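Local coordinates for sialyltransferase 0160 (Photobacterium damselae, PDB 4R84), which transfers sialic acid from CMP-activated donors to glycan acceptors, as a bacterial glycosyltransferase of the GT-B structural group, at residues T255-L267 with A274-Y288. Sequence-based numbering, arbitrary orientation.
Sequences TLEGEVSLLANYL and APKGMGNRYNWHKLY
L263 and W284 illustrate how one leucine can join a helix to the chain that folds back against it. From CB outward, the carbons of L263 run from P275 past L287 to W284. CB lies 3.7 Å from CG of P275, and CG meets CD1 of L287 at 3.9 Å. At the fork, CD1 approaches CZ2 of W284, while CD2, also touching CD1 of L287, sits over the indole face, 4.1 Å from the centroid of the five-membered ring and 12° off its normal, a CH-pi contact. Placing CG opposite the backbone N (chi1 -179°) directs the fork to the indole, whose NE1 donates to N280 O from above the carbonyl plane, which helps to set its rotation. Within this Rossmann-type half of the GT-B enzyme, the contact packs helix 252-267 against the connection leading into strand 290-294. Toward the helix start, N283 ND2 donates to L256 O at 2.9 Å, tilted 35° from the carbonyl plane; E259 N reaches the same oxygen from the other face. ND2 also donates to G279 O, and OD1 hydrogen-bonds Y312, so both ends of the buried amide are held. Next to P275, CB of A274 rests over one face of the Y266 ring, 3.9 Å from Y266 CD1.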
ATOM      1  N   THR A 255     -23.016 -17.597   2.570  1.00 33.34           N
ATOM      2  CA  THR A 255     -22.986 -16.895   3.845  1.00 34.86           C
ATOM      3  C   THR A 255     -22.449 -15.471   3.640  1.00 32.99           C
ATOM      4  O   THR A 255     -23.009 -14.512   4.184  1.00 29.17           O
ATOM      5  CB  THR A 255     -22.148 -17.656   4.874  1.00 34.07           C
ATOM      6  OG1 THR A 255     -22.718 -18.960   5.058  1.00 43.22           O
ATOM      7  CG2 THR A 255     -22.142 -16.928   6.207  1.00 37.79           C
ATOM      8  N   LEU A 256     -21.399 -15.330   2.831  1.00 33.94           N
ATOM      9  CA  LEU A 256     -20.856 -14.007   2.508  1.00 36.57           C
ATOM     10  C   LEU A 256     -21.921 -13.085   1.929  1.00 37.70           C
ATOM     11  O   LEU A 256     -22.123 -11.965   2.414  1.00 40.07           O
ATOM     12  CB  LEU A 256     -19.713 -14.105   1.500  1.00 40.72           C
ATOM     13  CG  LEU A 256     -18.298 -14.345   1.994  1.00 34.86           C
ATOM     14  CD1 LEU A 256     -17.313 -14.072   0.873  1.00 28.79           C
ATOM     15  CD2 LEU A 256     -18.014 -13.477   3.204  1.00 36.12           C
ATOM     16  N   GLU A 257     -22.603 -13.572   0.897  1.00 42.12           N
ATOM     17  CA  GLU A 257     -23.670 -12.824   0.243  1.00 42.34           C
ATOM     18  C   GLU A 257     -24.747 -12.420   1.228  1.00 45.11           C
ATOM     19  O   GLU A 257     -25.255 -11.299   1.182  1.00 45.51           O
ATOM     20  CB  GLU A 257     -24.296 -13.664  -0.874  1.00 48.62           C
ATOM     21  CG  GLU A 257     -23.544 -13.639  -2.192  1.00 60.98           C
ATOM     22  CD  GLU A 257     -23.990 -14.709  -3.152  1.00 71.44           C
ATOM     23  OE1 GLU A 257     -24.901 -15.501  -2.799  1.00 76.97           O
ATOM     24  OE2 GLU A 257     -23.444 -14.776  -4.292  1.00 71.93           O
ATOM     25  N   GLY A 258     -25.059 -13.329   2.143  1.00 36.90           N
ATOM     26  CA  GLY A 258     -26.081 -13.075   3.132  1.00 42.08           C
ATOM     27  C   GLY A 258     -25.659 -12.027   4.142  1.00 43.06           C
ATOM     28  O   GLY A 258     -26.509 -11.398   4.771  1.00 31.95           O
ATOM     29  N   GLU A 259     -24.353 -11.821   4.290  1.00 30.13           N
ATOM     30  CA  GLU A 259     -23.862 -10.867   5.278  1.00 28.04           C
ATOM     31  C   GLU A 259     -23.594  -9.466   4.710  1.00 31.62           C
ATOM     32  O   GLU A 259     -23.231  -8.551   5.458  1.00 30.88           O
ATOM     33  CB  GLU A 259     -22.612 -11.426   5.950  1.00 32.49           C
ATOM     34  CG  GLU A 259     -22.982 -12.432   7.035  1.00 40.93           C
ATOM     35  CD  GLU A 259     -21.806 -13.211   7.561  1.00 52.98           C
ATOM     36  OE1 GLU A 259     -21.996 -13.969   8.539  1.00 57.56           O
ATOM     37  OE2 GLU A 259     -20.699 -13.078   6.996  1.00 51.48           O
ATOM     38  N   VAL A 260     -23.812  -9.281   3.410  1.00 28.17           N
ATOM     39  CA  VAL A 260     -23.674  -7.944   2.838  1.00 29.90           C
ATOM     40  C   VAL A 260     -24.633  -6.976   3.532  1.00 33.46           C
ATOM     41  O   VAL A 260     -24.237  -5.880   3.930  1.00 27.59           O
ATOM     42  CB  VAL A 260     -23.925  -7.929   1.314  1.00 24.44           C
ATOM     43  CG1 VAL A 260     -23.964  -6.488   0.780  1.00 26.40           C
ATOM     44  CG2 VAL A 260     -22.847  -8.714   0.595  1.00 26.84           C
ATOM     45  N   SER A 261     -25.894  -7.372   3.694  1.00 31.81           N
ATOM     46  CA  SER A 261     -26.863  -6.486   4.340  1.00 36.05           C
ATOM     47  C   SER A 261     -26.496  -6.267   5.808  1.00 34.42           C
ATOM     48  O   SER A 261     -26.776  -5.224   6.383  1.00 32.05           O
ATOM     49  CB  SER A 261     -28.287  -7.034   4.207  1.00 44.94           C
ATOM     50  OG  SER A 261     -28.424  -8.302   4.820  1.00 44.91           O
ATOM     51  N   LEU A 262     -25.866  -7.264   6.413  1.00 30.13           N
ATOM     52  CA  LEU A 262     -25.397  -7.143   7.785  1.00 35.83           C
ATOM     53  C   LEU A 262     -24.361  -6.014   7.892  1.00 33.69           C
ATOM     54  O   LEU A 262     -24.448  -5.144   8.764  1.00 31.31           O
ATOM     55  CB  LEU A 262     -24.801  -8.472   8.248  1.00 41.22           C
ATOM     56  CG  LEU A 262     -24.679  -8.753   9.744  1.00 47.75           C
ATOM     57  CD1 LEU A 262     -25.994  -8.507  10.458  1.00 43.70           C
ATOM     58  CD2 LEU A 262     -24.217 -10.183   9.956  1.00 42.81           C
ATOM     59  N   LEU A 263     -23.381  -6.033   6.996  1.00 27.43           N
ATOM     60  CA  LEU A 263     -22.382  -4.970   6.949  1.00 26.34           C
ATOM     61  C   LEU A 263     -23.040  -3.627   6.641  1.00 24.64           C
ATOM     62  O   LEU A 263     -22.774  -2.628   7.303  1.00 25.79           O
ATOM     63  CB  LEU A 263     -21.293  -5.299   5.927  1.00 25.41           C
ATOM     64  CG  LEU A 263     -20.169  -4.257   5.794  1.00 31.81           C
ATOM     65  CD1 LEU A 263     -19.497  -3.987   7.129  1.00 29.93           C
ATOM     66  CD2 LEU A 263     -19.139  -4.706   4.757  1.00 26.45           C
ATOM     67  N   ALA A 264     -23.913  -3.618   5.642  1.00 27.77           N
ATOM     68  CA  ALA A 264     -24.608  -2.395   5.219  1.00 25.33           C
ATOM     69  C   ALA A 264     -25.410  -1.735   6.344  1.00 28.10           C
ATOM     70  O   ALA A 264     -25.337  -0.519   6.536  1.00 28.54           O
ATOM     71  CB  ALA A 264     -25.518  -2.699   4.042  1.00 31.24           C
ATOM     72  N   ASN A 265     -26.190  -2.527   7.074  1.00 31.52           N
ATOM     73  CA  ASN A 265     -27.025  -1.982   8.140  1.00 31.08           C
ATOM     74  C   ASN A 265     -26.206  -1.518   9.331  1.00 30.22           C
ATOM     75  O   ASN A 265     -26.581  -0.573  10.016  1.00 32.73           O
ATOM     76  CB  ASN A 265     -28.059  -3.009   8.601  1.00 37.08           C
ATOM     77  CG  ASN A 265     -29.063  -3.349   7.521  1.00 39.89           C
ATOM     78  OD1 ASN A 265     -29.288  -2.571   6.602  1.00 35.72           O
ATOM     79  ND2 ASN A 265     -29.669  -4.527   7.627  1.00 48.09           N
ATOM     80  N   TYR A 266     -25.088  -2.189   9.579  1.00 28.59           N
ATOM     81  CA  TYR A 266     -24.195  -1.791  10.659  1.00 27.70           C
ATOM     82  C   TYR A 266     -23.590  -0.427  10.348  1.00 36.40           C
ATOM     83  O   TYR A 266     -23.536   0.460  11.205  1.00 31.59           O
ATOM     84  CB  TYR A 266     -23.093  -2.836  10.858  1.00 26.66           C
ATOM     85  CG  TYR A 266     -22.162  -2.514  11.997  1.00 32.10           C
ATOM     86  CD1 TYR A 266     -22.517  -2.804  13.311  1.00 31.52           C
ATOM     87  CD2 TYR A 266     -20.918  -1.937  11.763  1.00 34.88           C
ATOM     88  CE1 TYR A 266     -21.667  -2.511  14.361  1.00 35.56           C
ATOM     89  CE2 TYR A 266     -20.064  -1.643  12.806  1.00 38.49           C
ATOM     90  CZ  TYR A 266     -20.444  -1.935  14.106  1.00 37.65           C
ATOM     91  OH  TYR A 266     -19.591  -1.651  15.150  1.00 34.90           O
ATOM     92  N   LEU A 267     -23.138  -0.267   9.108  1.00 30.24           N
ATOM     93  CA  LEU A 267     -22.563   0.993   8.680  1.00 20.36           C
ATOM     94  C   LEU A 267     -23.612   2.103   8.702  1.00 21.62           C
ATOM     95  O   LEU A 267     -23.303   3.236   9.075  1.00 26.82           O
ATOM     96  CB  LEU A 267     -21.939   0.875   7.285  1.00 23.89           C
ATOM     97  CG  LEU A 267     -20.750  -0.086   7.136  1.00 25.09           C
ATOM     98  CD1 LEU A 267     -20.212  -0.072   5.691  1.00 23.75           C
ATOM     99  CD2 LEU A 267     -19.660   0.299   8.111  1.00 26.00           C
ATOM    100  N   ALA A 274     -22.932  -6.922  13.743  1.00 44.02           N
ATOM    101  CA  ALA A 274     -21.880  -6.822  12.743  1.00 40.30           C
ATOM    102  C   ALA A 274     -21.594  -8.186  12.136  1.00 45.07           C
ATOM    103  O   ALA A 274     -21.764  -9.209  12.806  1.00 39.23           O
ATOM    104  CB  ALA A 274     -20.623  -6.240  13.362  1.00 39.01           C
ATOM    105  N   PRO A 275     -21.159  -8.213  10.867  1.00 40.60           N
ATOM    106  CA  PRO A 275     -20.751  -9.497  10.294  1.00 40.41           C
ATOM    107  C   PRO A 275     -19.537 -10.020  11.028  1.00 37.54           C
ATOM    108  O   PRO A 275     -18.691  -9.239  11.446  1.00 35.78           O
ATOM    109  CB  PRO A 275     -20.389  -9.153   8.838  1.00 41.18           C
ATOM    110  CG  PRO A 275     -20.976  -7.839   8.597  1.00 40.82           C
ATOM    111  CD  PRO A 275     -20.978  -7.114   9.909  1.00 36.91           C
ATOM    112  N   LYS A 276     -19.476 -11.329  11.222  1.00 41.95           N
ATOM    113  CA  LYS A 276     -18.318 -11.933  11.843  1.00 50.53           C
ATOM    114  C   LYS A 276     -17.497 -12.611  10.748  1.00 44.35           C
ATOM    115  O   LYS A 276     -18.038 -13.041   9.719  1.00 44.20           O
ATOM    116  CB  LYS A 276     -18.718 -12.927  12.936  1.00 61.43           C
ATOM    117  CG  LYS A 276     -17.514 -13.447  13.731  1.00 68.24           C
ATOM    118  CD  LYS A 276     -17.890 -14.490  14.771  1.00 76.02           C
ATOM    119  CE  LYS A 276     -16.652 -14.942  15.555  1.00 80.78           C
ATOM    120  NZ  LYS A 276     -16.094 -13.888  16.456  1.00 81.63           N
ATOM    121  N   GLY A 277     -16.190 -12.676  10.963  1.00 34.81           N
ATOM    122  CA  GLY A 277     -15.312 -13.378  10.054  1.00 32.38           C
ATOM    123  C   GLY A 277     -15.212 -12.733   8.689  1.00 28.00           C
ATOM    124  O   GLY A 277     -15.220 -11.501   8.582  1.00 24.75           O
ATOM    125  N   MET A 278     -15.148 -13.570   7.655  1.00 23.89           N
ATOM    126  CA  MET A 278     -14.864 -13.122   6.300  1.00 22.61           C
ATOM    127  C   MET A 278     -15.888 -12.112   5.815  1.00 26.74           C
ATOM    128  O   MET A 278     -15.590 -11.288   4.950  1.00 23.39           O
ATOM    129  CB  MET A 278     -14.786 -14.313   5.348  1.00 25.26           C
ATOM    130  CG  MET A 278     -13.570 -15.193   5.629  1.00 19.92           C
ATOM    131  SD  MET A 278     -12.036 -14.245   5.583  1.00 25.32           S
ATOM    132  CE  MET A 278     -10.798 -15.525   5.790  1.00 27.05           C
ATOM    133  N   GLY A 279     -17.082 -12.169   6.396  1.00 26.82           N
ATOM    134  CA  GLY A 279     -18.151 -11.267   6.019  1.00 30.95           C
ATOM    135  C   GLY A 279     -17.874  -9.812   6.316  1.00 26.94           C
ATOM    136  O   GLY A 279     -18.520  -8.930   5.740  1.00 27.34           O
ATOM    137  N   ASN A 280     -16.927  -9.526   7.203  1.00 23.10           N
ATOM    138  CA  ASN A 280     -16.616  -8.117   7.448  1.00 22.49           C
ATOM    139  C   ASN A 280     -15.360  -7.707   6.711  1.00 21.19           C
ATOM    140  O   ASN A 280     -14.885  -6.585   6.864  1.00 22.50           O
ATOM    141  CB  ASN A 280     -16.497  -7.819   8.956  1.00 27.19           C
ATOM    142  CG  ASN A 280     -15.289  -8.468   9.619  1.00 29.83           C
ATOM    143  OD1 ASN A 280     -14.225  -8.628   9.024  1.00 23.32           O
ATOM    144  ND2 ASN A 280     -15.443  -8.803  10.890  1.00 37.56           N
ATOM    145  N   ARG A 281     -14.830  -8.630   5.910  1.00 23.78           N
ATOM    146  CA  ARG A 281     -13.549  -8.429   5.242  1.00 22.48           C
ATOM    147  C   ARG A 281     -13.704  -8.353   3.721  1.00 21.26           C
ATOM    148  O   ARG A 281     -13.150  -7.465   3.076  1.00 23.16           O
ATOM    149  CB  ARG A 281     -12.584  -9.576   5.616  1.00 22.67           C
ATOM    150  CG  ARG A 281     -11.187  -9.456   5.017  1.00 21.85           C
ATOM    151  CD  ARG A 281     -10.246 -10.578   5.493  1.00 22.51           C
ATOM    152  NE  ARG A 281     -10.095 -10.598   6.948  1.00 21.87           N
ATOM    153  CZ  ARG A 281      -9.164 -11.295   7.602  1.00 30.95           C
ATOM    154  NH1 ARG A 281      -8.283 -12.044   6.941  1.00 26.51           N
ATOM    155  NH2 ARG A 281      -9.105 -11.241   8.924  1.00 29.18           N
ATOM    156  N   TYR A 282     -14.452  -9.293   3.154  1.00 20.13           N
ATOM    157  CA  TYR A 282     -14.502  -9.431   1.704  1.00 18.78           C
ATOM    158  C   TYR A 282     -15.867  -9.089   1.114  1.00 17.60           C
ATOM    159  O   TYR A 282     -16.233  -9.579   0.046  1.00 22.20           O
ATOM    160  CB  TYR A 282     -14.090 -10.848   1.283  1.00 20.61           C
ATOM    161  CG  TYR A 282     -12.616 -11.109   1.474  1.00 20.72           C
ATOM    162  CD1 TYR A 282     -11.664 -10.374   0.778  1.00 18.92           C
ATOM    163  CD2 TYR A 282     -12.178 -12.097   2.342  1.00 21.75           C
ATOM    164  CE1 TYR A 282     -10.312 -10.609   0.953  1.00 23.38           C
ATOM    165  CE2 TYR A 282     -10.827 -12.343   2.527  1.00 21.79           C
ATOM    166  CZ  TYR A 282      -9.902 -11.609   1.833  1.00 19.09           C
ATOM    167  OH  TYR A 282      -8.565 -11.857   2.020  1.00 22.79           O
ATOM    168  N   ASN A 283     -16.612  -8.232   1.804  1.00 20.96           N
ATOM    169  CA  ASN A 283     -17.878  -7.714   1.274  1.00 17.07           C
ATOM    170  C   ASN A 283     -17.853  -6.222   0.953  1.00 19.44           C
ATOM    171  O   ASN A 283     -18.882  -5.650   0.587  1.00 23.55           O
ATOM    172  CB  ASN A 283     -19.011  -7.969   2.259  1.00 23.18           C
ATOM    173  CG  ASN A 283     -19.667  -9.306   2.054  1.00 29.81           C
ATOM    174  OD1 ASN A 283     -19.676  -9.846   0.943  1.00 29.12           O
ATOM    175  ND2 ASN A 283     -20.222  -9.856   3.127  1.00 24.33           N
ATOM    176  N   TRP A 284     -16.706  -5.578   1.116  1.00 20.98           N
ATOM    177  CA  TRP A 284     -16.660  -4.127   0.933  1.00 16.83           C
ATOM    178  C   TRP A 284     -16.928  -3.730  -0.513  1.00 21.43           C
ATOM    179  O   TRP A 284     -17.512  -2.673  -0.762  1.00 24.11           O
ATOM    180  CB  TRP A 284     -15.329  -3.569   1.418  1.00 19.12           C
ATOM    181  CG  TRP A 284     -15.274  -3.618   2.925  1.00 17.15           C
ATOM    182  CD1 TRP A 284     -14.843  -4.657   3.700  1.00 23.87           C
ATOM    183  CD2 TRP A 284     -15.698  -2.594   3.826  1.00 16.20           C
ATOM    184  NE1 TRP A 284     -14.976  -4.337   5.031  1.00 23.27           N
ATOM    185  CE2 TRP A 284     -15.508  -3.073   5.132  1.00 23.46           C
ATOM    186  CE3 TRP A 284     -16.239  -1.309   3.654  1.00 21.55           C
ATOM    187  CZ2 TRP A 284     -15.814  -2.313   6.266  1.00 23.20           C
ATOM    188  CZ3 TRP A 284     -16.546  -0.555   4.776  1.00 25.35           C
ATOM    189  CH2 TRP A 284     -16.331  -1.060   6.067  1.00 28.12           C
ATOM    190  N   HIS A 285     -16.541  -4.586  -1.457  1.00 19.90           N
ATOM    191  CA  HIS A 285     -16.739  -4.280  -2.879  1.00 21.93           C
ATOM    192  C   HIS A 285     -18.215  -4.325  -3.301  1.00 22.79           C
ATOM    193  O   HIS A 285     -18.565  -3.861  -4.385  1.00 26.19           O
ATOM    194  CB  HIS A 285     -15.920  -5.240  -3.739  1.00 23.02           C
ATOM    195  CG  HIS A 285     -16.412  -6.650  -3.696  1.00 22.71           C
ATOM    196  ND1 HIS A 285     -16.445  -7.387  -2.531  1.00 19.47           N
ATOM    197  CD2 HIS A 285     -16.887  -7.462  -4.671  1.00 25.69           C
ATOM    198  CE1 HIS A 285     -16.931  -8.590  -2.788  1.00 22.61           C
ATOM    199  NE2 HIS A 285     -17.205  -8.661  -4.080  1.00 28.62           N
ATOM    200  N   LYS A 286     -19.069  -4.871  -2.437  1.00 25.61           N
ATOM    201  CA  LYS A 286     -20.518  -4.912  -2.669  1.00 24.75           C
ATOM    202  C   LYS A 286     -21.171  -3.589  -2.308  1.00 26.32           C
ATOM    203  O   LYS A 286     -22.314  -3.320  -2.678  1.00 29.09           O
ATOM    204  CB  LYS A 286     -21.166  -6.036  -1.848  1.00 25.53           C
ATOM    205  CG  LYS A 286     -20.771  -7.464  -2.209  1.00 32.17           C
ATOM    206  CD  LYS A 286     -21.452  -7.939  -3.482  1.00 43.07           C
ATOM    207  CE  LYS A 286     -20.601  -7.743  -4.711  1.00 54.78           C
ATOM    208  NZ  LYS A 286     -21.321  -8.218  -5.928  1.00 66.21           N
ATOM    209  N   LEU A 287     -20.452  -2.766  -1.563  1.00 21.62           N
ATOM    210  CA  LEU A 287     -21.024  -1.522  -1.053  1.00 21.48           C
ATOM    211  C   LEU A 287     -20.307  -0.262  -1.519  1.00 19.68           C
ATOM    212  O   LEU A 287     -20.912   0.820  -1.579  1.00 22.22           O
ATOM    213  CB  LEU A 287     -21.043  -1.556   0.477  1.00 17.50           C
ATOM    214  CG  LEU A 287     -21.848  -2.710   1.082  1.00 29.99           C
ATOM    215  CD1 LEU A 287     -21.730  -2.718   2.601  1.00 39.68           C
ATOM    216  CD2 LEU A 287     -23.303  -2.638   0.666  1.00 30.31           C
ATOM    217  N   TYR A 288     -19.026  -0.399  -1.842  1.00 23.94           N
ATOM    218  CA  TYR A 288     -18.185   0.709  -2.272  1.00 21.55           C
ATOM    219  C   TYR A 288     -17.267   0.239  -3.378  1.00 25.26           C
ATOM    220  O   TYR A 288     -17.036  -0.965  -3.524  1.00 24.21           O
ATOM    221  CB  TYR A 288     -17.337   1.245  -1.116  1.00 21.00           C
ATOM    222  CG  TYR A 288     -18.144   1.689   0.071  1.00 19.61           C
ATOM    223  CD1 TYR A 288     -18.689   2.964   0.127  1.00 22.91           C
ATOM    224  CD2 TYR A 288     -18.384   0.812   1.137  1.00 20.48           C
ATOM    225  CE1 TYR A 288     -19.454   3.367   1.217  1.00 22.61           C
ATOM    226  CE2 TYR A 288     -19.134   1.200   2.223  1.00 24.88           C
ATOM    227  CZ  TYR A 288     -19.671   2.479   2.257  1.00 29.05           C
ATOM    228  OH  TYR A 288     -20.422   2.864   3.337  1.00 28.32           O
TER
HETATM  229  O   HOH W   1     -21.660 -13.042  11.035  1.00 44.14           O